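Side-chain contacts in endoribonuclease MazF3 (Mycobacterium tuberculosis, PDB 5UCT), which cleaves messenger RNA and 23S ribosomal RNA at a UUCCU sequence, acting as the toxin of a type II toxin-antitoxin system: residues T19-V22 / V23-H26; S83-P86 / A87-E90; V46-D49 / A50-L54. All blocks are in the same frame, centred on the assembly; numbering follows the deposited sequence.

All three contacts are local ones in a single subunit of the MazF-like toxin, whose family belongs to the SH3 clan and whose antiparallel sheet is branched or curled. Along the chain they follow in the order 1, 3, 2. Interactions 2 and 3 touch: Gln84 OE1 lies 3.1 Å from Asn52 ND2, a probable hydrogen bond that joins the chain beside the start of helix 85-96 to the turn after strand 45-48; their centres are about 14 Å apart. Interaction 1 stands off, its nearest atoms about 8 Å from interaction 2 and about 14 Å from interaction 3, on the opposite side of the chain's centre from the latter. Interactions 1 and 2 both reach the second subunit of the dimer; interaction 3 does not.

Interaction 1 of 3, residues T19-V22 / V23-H26; sequences TREV and VRPH
Val23 meets Arg20 across a type I beta turn, Arg20 to Val23, in the loop joining strands 12-17 and 29-36. The turn's closing bond is weak: Val23 N to Arg20 O measures 3.4 Å, with 149° at the hydrogen. Val23 CG1 sits between its own backbone N and carbonyl carbon (chi1 79°), which turns this methyl back to the Arg20 side chain. It lies over one face of the guanidinium, displaced to the rim, 3.7 Å from Arg20 CZ. Thr19 CG2 approaches the same methyl at 4.1 Å. The same guanidinium reaches the dimer partner, NH1 being hydrogen-bonded to Ala95 O of the second subunit.

Arg24 comes next, and its aliphatic part carries the contact, CG packing against Arg20 O and Glu21 CA. Its charged end does not pair with Glu21, as Arg24 NH1 and Glu21 OE2 are 4.9 Å apart; the side chain packs on Pro3, His5 and Val30. Pro25 CD faces Glu21 O more loosely, at 3.9 Å. Finally His26 N donates to Val23 O at 2.9 Å, and that same Val23 O lies in plane at the edge of the His26 ring.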
loop_
_atom_site.group_PDB
_atom_site.type_symbol
_atom_site.label_atom_id
_atom_site.label_comp_id
_atom_site.label_asym_id
_atom_site.label_seq_id
_atom_site.Cartn_x
_atom_site.Cartn_y
_atom_site.Cartn_z
ATOM N N THR A 19 2.575 3.232 -7.274
ATOM C CA THR A 19 2.854 2.301 -8.359
ATOM C C THR A 19 3.988 2.826 -9.229
ATOM O O THR A 19 4.055 4.019 -9.538
ATOM C CB THR A 19 1.599 2.084 -9.210
ATOM O OG1 THR A 19 0.516 1.664 -8.372
ATOM C CG2 THR A 19 1.851 1.024 -10.275
ATOM N N ARG A 20 4.893 1.925 -9.605
ATOM C CA ARG A 20 6.013 2.290 -10.462
ATOM C C ARG A 20 5.508 2.851 -11.784
ATOM O O ARG A 20 4.587 2.303 -12.394
ATOM C CB ARG A 20 6.900 1.067 -10.699
ATOM C CG ARG A 20 6.156 -0.156 -11.226
ATOM C CD ARG A 20 6.970 -1.437 -11.103
ATOM N NE ARG A 20 6.292 -2.567 -11.740
ATOM C CZ ARG A 20 5.305 -3.262 -11.181
ATOM N NH1 ARG A 20 4.874 -2.950 -9.968
ATOM N NH2 ARG A 20 4.749 -4.268 -11.839
ATOM N N GLU A 21 6.110 3.960 -12.223
ATOM C CA GLU A 21 5.733 4.542 -13.507
ATOM C C GLU A 21 6.111 3.649 -14.682
ATOM O O GLU A 21 5.658 3.901 -15.803
ATOM C CB GLU A 21 6.370 5.924 -13.672
ATOM C CG GLU A 21 5.679 6.789 -14.720
ATOM C CD GLU A 21 6.278 8.175 -14.831
ATOM O OE1 GLU A 21 7.092 8.547 -13.961
ATOM O OE2 GLU A 21 5.930 8.893 -15.792
ATOM N N VAL A 22 6.918 2.614 -14.445
ATOM C CA VAL A 22 7.300 1.693 -15.510
ATOM C C VAL A 22 6.072 0.995 -16.085
ATOM O O VAL A 22 5.947 0.836 -17.305
ATOM C CB VAL A 22 8.337 0.685 -14.979
ATOM C CG1 VAL A 22 8.607 -0.404 -16.001
ATOM C CG2 VAL A 22 9.623 1.406 -14.599
ATOM N N VAL A 23 5.139 0.590 -15.224
ATOM C CA VAL A 23 3.994 -0.215 -15.630
ATOM C C VAL A 23 2.692 0.581 -15.585
ATOM O O VAL A 23 1.615 0.017 -15.816
ATOM C CB VAL A 23 3.896 -1.494 -14.777
ATOM C CG1 VAL A 23 3.273 -1.196 -13.415
ATOM C CG2 VAL A 23 3.143 -2.597 -15.517
ATOM N N ARG A 24 2.763 1.888 -15.319
ATOM C CA ARG A 24 1.545 2.686 -15.183
ATOM C C ARG A 24 0.658 2.669 -16.422
ATOM O O ARG A 24 -0.553 2.432 -16.276
ATOM C CB ARG A 24 1.908 4.119 -14.786
ATOM C CG ARG A 24 2.268 4.258 -13.324
ATOM C CD ARG A 24 1.381 5.256 -12.616
ATOM N NE ARG A 24 1.730 6.636 -12.933
ATOM C CZ ARG A 24 0.982 7.444 -13.677
ATOM N NH1 ARG A 24 1.378 8.688 -13.912
ATOM N NH2 ARG A 24 -0.168 7.014 -14.179
ATOM N N PRO A 25 1.163 2.896 -17.651
ATOM C CA PRO A 25 0.258 2.859 -18.810
ATOM C C PRO A 25 -0.181 1.447 -19.173
ATOM O O PRO A 25 -0.827 1.242 -20.206
ATOM C CB PRO A 25 1.095 3.491 -19.927
ATOM C CG PRO A 25 2.489 3.167 -19.560
ATOM C CD PRO A 25 2.537 3.249 -18.057
ATOM N N HIS A 26 0.157 0.467 -18.335
ATOM C CA HIS A 26 -0.195 -0.926 -18.582
ATOM C C HIS A 26 -1.125 -1.501 -17.521
ATOM O O HIS A 26 -1.334 -2.720 -17.495
ATOM C CB HIS A 26 1.069 -1.787 -18.680
ATOM C CG HIS A 26 2.021 -1.342 -19.745
ATOM N ND1 HIS A 26 2.944 -0.339 -19.545
ATOM C CD2 HIS A 26 2.186 -1.757 -21.023
ATOM C CE1 HIS A 26 3.641 -0.158 -20.653
ATOM N NE2 HIS A 26 3.200 -1.006 -21.565
#

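Interaction 2 of 3, residues S83-P86 / A87-E90; sequences SQEP and ALAE
Gln84, Glu85 and Pro86 each offer a backbone carbonyl to the residue four places on, and these i to i+4 bonds form the polar part of the contact. Leu88 N reaches Gln84 O at 3.2 Å. The straightest at the hydrogen is Ala89 N to Glu85 O, 3.3 Å and 169°. Glu90 N to Pro86 O is shorter, 3.0 Å, but more bent, at 153°. The pattern is that of the first turns of an alpha helix, here the one ending at residue 96. Pro86, with no N-H to give, lies in the opening turn, a place where proline is commonly tolerated.

Van der Waals contacts link beta carbons to the carbonyls of the turn before: Leu88 CB lies 3.5 Å from Glu85 O, and Glu90 CB is equally far from Pro86 O. Between side chains, Glu85 and Leu88 meet, leaving the helix alongside one another in a common direction. A bend at chi2 (-66°) folds the Glu85 carboxylate back, and Glu85 OE1 comes to 3.8 Å from Leu88 CD2.

Charge and subunit partners lie beyond the two segments. Glu85 OE2 faces Arg2 NE in a long, weak ion pair. Leu88 packs on Leu98 of the second subunit, while Ala89 meets Asp99 of that same neighbouring chain.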
loop_
_atom_site.group_PDB
_atom_site.type_symbol
_atom_site.label_atom_id
_atom_site.label_comp_id
_atom_site.label_asym_id
_atom_site.label_seq_id
_atom_site.Cartn_x
_atom_site.Cartn_y
_atom_site.Cartn_z
ATOM N N SER A 83 15.341 13.882 -4.176
ATOM C CA SER A 83 16.012 13.876 -2.882
ATOM C C SER A 83 15.120 13.332 -1.774
ATOM O O SER A 83 15.632 12.934 -0.723
ATOM C CB SER A 83 16.486 15.288 -2.530
ATOM O OG SER A 83 15.407 16.207 -2.546
ATOM N N GLN A 84 13.804 13.307 -1.982
ATOM C CA GLN A 84 12.869 12.756 -1.010
ATOM C C GLN A 84 12.652 11.258 -1.176
ATOM O O GLN A 84 12.014 10.642 -0.315
ATOM C CB GLN A 84 11.520 13.479 -1.106
ATOM C CG GLN A 84 11.576 14.952 -0.735
ATOM C CD GLN A 84 10.286 15.680 -1.053
ATOM O OE1 GLN A 84 9.954 15.895 -2.218
ATOM N NE2 GLN A 84 9.549 16.060 -0.017
ATOM N N GLU A 85 13.164 10.669 -2.257
ATOM C CA GLU A 85 12.977 9.238 -2.484
ATOM C C GLU A 85 13.508 8.350 -1.363
ATOM O O GLU A 85 12.816 7.379 -1.010
ATOM C CB GLU A 85 13.610 8.845 -3.824
ATOM C CG GLU A 85 12.860 9.366 -5.036
ATOM C CD GLU A 85 11.479 8.753 -5.172
ATOM O OE1 GLU A 85 11.299 7.589 -4.758
ATOM O OE2 GLU A 85 10.572 9.434 -5.692
ATOM N N PRO A 86 14.692 8.588 -0.779
ATOM C CA PRO A 86 15.129 7.708 0.318
ATOM C C PRO A 86 14.175 7.700 1.499
ATOM O O PRO A 86 13.966 6.647 2.114
ATOM C CB PRO A 86 16.503 8.279 0.701
ATOM C CG PRO A 86 16.509 9.667 0.162
ATOM C CD PRO A 86 15.723 9.591 -1.101
ATOM N N ALA A 87 13.582 8.850 1.832
ATOM C CA ALA A 87 12.641 8.896 2.946
ATOM C C ALA A 87 11.351 8.152 2.631
ATOM O O ALA A 87 10.730 7.584 3.538
ATOM C CB ALA A 87 12.341 10.347 3.321
ATOM N N LEU A 88 10.929 8.154 1.362
ATOM C CA LEU A 88 9.729 7.414 0.979
ATOM C C LEU A 88 9.896 5.925 1.250
ATOM O O LEU A 88 9.029 5.292 1.866
ATOM C CB LEU A 88 9.408 7.649 -0.495
ATOM C CG LEU A 88 8.330 6.721 -1.060
ATOM C CD1 LEU A 88 6.988 6.997 -0.401
ATOM C CD2 LEU A 88 8.232 6.845 -2.574
ATOM N N ALA A 89 11.003 5.345 0.782
ATOM C CA ALA A 89 11.293 3.952 1.098
ATOM C C ALA A 89 11.380 3.741 2.603
ATOM O O ALA A 89 10.920 2.719 3.121
ATOM C CB ALA A 89 12.589 3.514 0.420
ATOM N N GLU A 90 11.959 4.704 3.323
ATOM C CA GLU A 90 12.029 4.587 4.776
ATOM C C GLU A 90 10.639 4.598 5.401
ATOM O O GLU A 90 10.369 3.844 6.345
ATOM C CB GLU A 90 12.881 5.718 5.353
ATOM C CG GLU A 90 13.047 5.672 6.863
ATOM C CD GLU A 90 13.998 4.581 7.318
ATOM O OE1 GLU A 90 14.501 3.823 6.464
ATOM O OE2 GLU A 90 14.246 4.488 8.537
#

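Interaction 3 of 3, residues V46-D49 / A50-L54; sequences VPVD and AVNGL
The turn leaving the end of strand 45-48 is held by Asn52, whose side-chain amide folds back on Val48 and Asp49. Asn52 OD1 accepts from Asp49 N at 2.8 Å and 164°, although the donor is tilted 19° from the amide's carbonyl plane. With Asn52 CG beside its own backbone N (chi1 -54°), the amide reaches back to the strand end and crosses the Val48 side chain at about a right angle; Asn52 OD1 is 3.3 Å from Val48 CB. The other half of this buried amide is satisfied too: besides its bond to Gln84, ND2 donates to Tyr79 O at the end of strand 73-79.

Asp49 O is the acceptor for the turn itself. Asn52 N (3.0 Å) and Gly53 N (3.4 Å) both give to it weakly, so a single carbonyl gathers two backbone N-H groups. On the Asp49 carboxylate, OD1 receives Ala50 N on its anti side in a bent bond between chain neighbours. Leu54 CD2 packs 4.0 Å from Val48 CG2, the apolar side-chain contact here, and 3.5 Å from Asp49 O.

Gly53 has a positive phi, a backbone conformation suited to glycine. Residues 50-52, with helical backbone angles, and this glycine make a helical-type turn at the start of the longer loop between 45-48 and 58-61, antiparallel neighbours in the sheet of this MazF-like, SH3-clan toxin.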
loop_
_atom_site.group_PDB
_atom_site.type_symbol
_atom_site.label_atom_id
_atom_site.label_comp_id
_atom_site.label_asym_id
_atom_site.label_seq_id
_atom_site.Cartn_x
_atom_site.Cartn_y
_atom_site.Cartn_z
ATOM N N VAL A 46 5.882 11.604 5.152
ATOM C CA VAL A 46 6.936 12.235 4.373
ATOM C C VAL A 46 6.514 13.671 4.095
ATOM O O VAL A 46 5.462 13.896 3.485
ATOM C CB VAL A 46 7.227 11.496 3.058
ATOM C CG1 VAL A 46 8.349 12.188 2.299
ATOM C CG2 VAL A 46 7.589 10.044 3.329
ATOM N N PRO A 47 7.277 14.674 4.519
ATOM C CA PRO A 47 6.835 16.062 4.347
ATOM C C PRO A 47 6.881 16.506 2.893
ATOM O O PRO A 47 7.819 16.193 2.154
ATOM C CB PRO A 47 7.826 16.863 5.203
ATOM C CG PRO A 47 8.461 15.857 6.118
ATOM C CD PRO A 47 8.493 14.580 5.344
ATOM N N VAL A 48 5.843 17.239 2.490
ATOM C CA VAL A 48 5.782 17.908 1.196
ATOM C C VAL A 48 5.202 19.299 1.425
ATOM O O VAL A 48 4.425 19.520 2.357
ATOM C CB VAL A 48 4.939 17.120 0.166
ATOM C CG1 VAL A 48 5.650 15.835 -0.239
ATOM C CG2 VAL A 48 3.560 16.814 0.730
ATOM N N ASP A 49 5.587 20.247 0.579
ATOM C CA ASP A 49 5.211 21.640 0.806
ATOM C C ASP A 49 4.841 22.276 -0.530
ATOM O O ASP A 49 4.538 21.587 -1.511
ATOM C CB ASP A 49 6.344 22.383 1.532
ATOM C CG ASP A 49 5.837 23.521 2.396
ATOM O OD1 ASP A 49 4.880 24.208 1.979
ATOM O OD2 ASP A 49 6.394 23.726 3.495
ATOM N N ALA A 50 4.858 23.612 -0.568
ATOM C CA ALA A 50 4.480 24.345 -1.771
ATOM C C ALA A 50 5.440 24.100 -2.923
ATOM O O ALA A 50 5.063 24.298 -4.084
ATOM C CB ALA A 50 4.401 25.843 -1.470
ATOM N N VAL A 51 6.674 23.685 -2.630
ATOM C CA VAL A 51 7.607 23.309 -3.686
ATOM C C VAL A 51 7.045 22.152 -4.501
ATOM O O VAL A 51 7.127 22.143 -5.736
ATOM C CB VAL A 51 8.981 22.968 -3.079
ATOM C CG1 VAL A 51 9.861 22.264 -4.099
ATOM C CG2 VAL A 51 9.658 24.230 -2.563
ATOM N N ASN A 52 6.444 21.170 -3.826
ATOM C CA ASN A 52 5.899 20.014 -4.531
ATOM C C ASN A 52 4.657 20.387 -5.333
ATOM O O ASN A 52 4.425 19.835 -6.415
ATOM C CB ASN A 52 5.588 18.896 -3.536
ATOM C CG ASN A 52 6.782 18.539 -2.671
ATOM O OD1 ASN A 52 6.965 19.091 -1.586
ATOM N ND2 ASN A 52 7.605 17.613 -3.148
ATOM N N GLY A 53 3.849 21.317 -4.826
ATOM C CA GLY A 53 2.689 21.778 -5.566
ATOM C C GLY A 53 1.452 22.010 -4.722
ATOM O O GLY A 53 0.339 22.081 -5.252
ATOM N N LEU A 54 1.629 22.133 -3.412
ATOM C CA LEU A 54 0.524 22.356 -2.494
ATOM C C LEU A 54 0.466 23.822 -2.076
ATOM O O LEU A 54 1.397 24.599 -2.298
ATOM C CB LEU A 54 0.655 21.458 -1.257
ATOM C CG LEU A 54 0.560 19.938 -1.439
ATOM C CD1 LEU A 54 -0.548 19.578 -2.420
ATOM C CD2 LEU A 54 1.893 19.328 -1.862
#